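Local coordinates for putative iron-uptake ABC transport system,periplasmic iron-binding protein (Campylobacter jejuni, PDB 3E13) that binds ferric iron in the periplasm and probably delivers it to an ABC transporter for uptake into the cell, at residues A[8-13]-A[234-239]. Residues are numbered along the deposited sequence; the frame is centred on the assembly and turned at random.
Sequences SARHYN and NISGIA. With FE (Fe (III) ion), chain B.
The Arg10 guanidinium meets Ser236 at its edge and Tyr12 over one face, where Tyr12 CD1 lies 3.3 Å over the plane, nearer its margin than its middle. The two planes are steeply inclined, about 60° apart: the tyrosine presents an edge and receives Arg10 NE in its own plane, so this is neither a parallel stack nor a cation-pi contact. His11 CG sits over one face of Tyr12, toward the rim. Across the contact a single hydrogen bond does the work: Arg10 NH1 donates to Ser236 OG at 3.0 Å, with an N-H...O angle of 155° and the oxygen tilted slightly from the guanidinium plane. The Arg10 chain, bent at chi3 (59°), swings the guanidinium so that NH1 meets this hydroxyl; Arg10 CD touches Ser236 OG alongside, at 3.3 Å. Ser236 OG is also hydrogen-bonded to Thr58 O, while Asp15 and Glu272 form salt bridges with Arg10 NE and NH2. The two carboxylates probably offset the buried positive charge, and with Ser236 they restrict rotation of the guanidinium. His11 NE2 (2.2 Å) and Tyr12 OH (1.9 Å) both bind the ferric ion; His11 ND1 donates to Ala9 O, and Tyr12 OH is hydrogen-bonded with Arg102 NH2. Arg10, beside the edge of Tyr12, is thus a second-shell neighbour of an iron ligand, tying the loop after strand 3-8 to the central sheet. Tyr143, Tyr199 and Tyr200 complete the one-histidine, four-tyrosine iron site of this periplasmic ferric-binding protein.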
loop_
_atom_site.group_PDB
_atom_site.type_symbol
_atom_site.label_atom_id
_atom_site.label_comp_id
_atom_site.label_asym_id
_atom_site.label_seq_id
_atom_site.Cartn_x
_atom_site.Cartn_y
_atom_site.Cartn_z
ATOM N N SER A 8 -13.093 3.401 -3.950
ATOM C CA SER A 8 -11.658 3.506 -3.753
ATOM C C SER A 8 -11.219 3.569 -2.317
ATOM O O SER A 8 -11.727 4.374 -1.536
ATOM C CB SER A 8 -11.116 4.723 -4.479
ATOM O OG SER A 8 -9.706 4.843 -4.208
ATOM N N ALA A 9 -10.278 2.694 -1.968
ATOM C CA ALA A 9 -9.634 2.705 -0.682
ATOM C C ALA A 9 -8.273 3.414 -0.723
ATOM O O ALA A 9 -7.554 3.399 0.246
ATOM C CB ALA A 9 -9.510 1.281 -0.114
ATOM N N ARG A 10 -7.943 4.021 -1.861
ATOM C CA ARG A 10 -6.853 4.991 -1.919
ATOM C C ARG A 10 -7.269 6.242 -1.112
ATOM O O ARG A 10 -8.439 6.369 -0.685
ATOM C CB ARG A 10 -6.464 5.304 -3.364
ATOM C CG ARG A 10 -5.635 4.203 -3.971
ATOM C CD ARG A 10 -5.266 4.432 -5.422
ATOM N NE ARG A 10 -4.503 5.652 -5.662
ATOM C CZ ARG A 10 -3.127 5.722 -5.682
ATOM N NH1 ARG A 10 -2.360 4.653 -5.459
ATOM N NH2 ARG A 10 -2.554 6.897 -5.967
ATOM N N HIS A 11 -6.331 7.124 -0.824
ATOM C CA HIS A 11 -6.572 8.215 0.103
ATOM C C HIS A 11 -5.607 9.367 -0.181
ATOM O O HIS A 11 -4.907 9.859 0.726
ATOM C CB HIS A 11 -6.439 7.666 1.543
ATOM C CG HIS A 11 -5.353 6.634 1.685
ATOM N ND1 HIS A 11 -5.587 5.280 1.564
ATOM C CD2 HIS A 11 -4.013 6.766 1.894
ATOM C CE1 HIS A 11 -4.431 4.628 1.689
ATOM N NE2 HIS A 11 -3.467 5.511 1.914
ATOM N N TYR A 12 -5.593 9.772 -1.455
ATOM C CA TYR A 12 -4.596 10.700 -1.978
ATOM C C TYR A 12 -5.210 11.813 -2.799
ATOM O O TYR A 12 -6.094 11.585 -3.633
ATOM C CB TYR A 12 -3.603 9.951 -2.860
ATOM C CG TYR A 12 -3.036 8.715 -2.200
ATOM C CD1 TYR A 12 -3.341 7.440 -2.692
ATOM C CD2 TYR A 12 -2.307 8.789 -1.038
ATOM C CE1 TYR A 12 -2.876 6.297 -2.102
ATOM C CE2 TYR A 12 -1.849 7.650 -0.436
ATOM C CZ TYR A 12 -2.100 6.413 -0.949
ATOM O OH TYR A 12 -1.603 5.324 -0.262
ATOM N N ASN A 13 -4.714 13.018 -2.568
ATOM C CA ASN A 13 -5.116 14.166 -3.361
ATOM C C ASN A 13 -4.755 14.040 -4.815
ATOM O O ASN A 13 -5.471 14.511 -5.685
ATOM C CB ASN A 13 -4.476 15.411 -2.790
ATOM C CG ASN A 13 -5.388 16.143 -1.923
ATOM O OD1 ASN A 13 -6.207 15.533 -1.205
ATOM N ND2 ASN A 13 -5.341 17.462 -2.011
ATOM N N ASN A 234 4.380 -3.841 -1.637
ATOM C CA ASN A 234 2.943 -3.987 -1.772
ATOM C C ASN A 234 2.542 -3.154 -2.983
ATOM O O ASN A 234 3.363 -2.376 -3.525
ATOM C CB ASN A 234 2.250 -3.508 -0.474
ATOM C CG ASN A 234 0.813 -4.015 -0.316
ATOM O OD1 ASN A 234 0.194 -4.573 -1.238
ATOM N ND2 ASN A 234 0.270 -3.838 0.891
ATOM N N ILE A 235 1.345 -3.379 -3.511
ATOM C CA ILE A 235 0.829 -2.608 -4.633
ATOM C C ILE A 235 -0.406 -1.835 -4.268
ATOM O O ILE A 235 -1.126 -2.232 -3.380
ATOM C CB ILE A 235 0.523 -3.544 -5.853
ATOM C CG1 ILE A 235 -0.550 -4.629 -5.499
ATOM C CG2 ILE A 235 1.859 -4.118 -6.366
ATOM C CD1 ILE A 235 -1.235 -5.273 -6.696
ATOM N N SER A 236 -0.661 -0.761 -5.006
ATOM C CA SER A 236 -1.982 -0.221 -5.131
ATOM C C SER A 236 -2.469 -0.862 -6.451
ATOM O O SER A 236 -1.690 -1.105 -7.398
ATOM C CB SER A 236 -1.988 1.290 -5.202
ATOM O OG SER A 236 -3.220 1.816 -5.623
ATOM N N GLY A 237 -3.747 -1.166 -6.525
ATOM C CA GLY A 237 -4.250 -1.822 -7.701
ATOM C C GLY A 237 -5.714 -1.652 -7.925
ATOM O O GLY A 237 -6.393 -0.949 -7.187
ATOM N N ILE A 238 -6.200 -2.307 -8.974
ATOM C CA ILE A 238 -7.512 -1.949 -9.514
ATOM C C ILE A 238 -8.164 -3.169 -10.145
ATOM O O ILE A 238 -7.503 -4.079 -10.629
ATOM C CB ILE A 238 -7.395 -0.778 -10.560
ATOM C CG1 ILE A 238 -8.758 -0.191 -10.964
ATOM C CG2 ILE A 238 -6.625 -1.225 -11.788
ATOM C CD1 ILE A 238 -8.696 1.153 -11.614
ATOM N N ALA A 239 -9.484 -3.201 -10.050
ATOM C CA ALA A 239 -10.316 -4.286 -10.550
ATOM C C ALA A 239 -11.674 -3.751 -11.024
ATOM O O ALA A 239 -12.166 -2.741 -10.481
ATOM C CB ALA A 239 -10.618 -5.284 -9.433
HETATM FE FE FE B . -1.371 4.914 1.624
#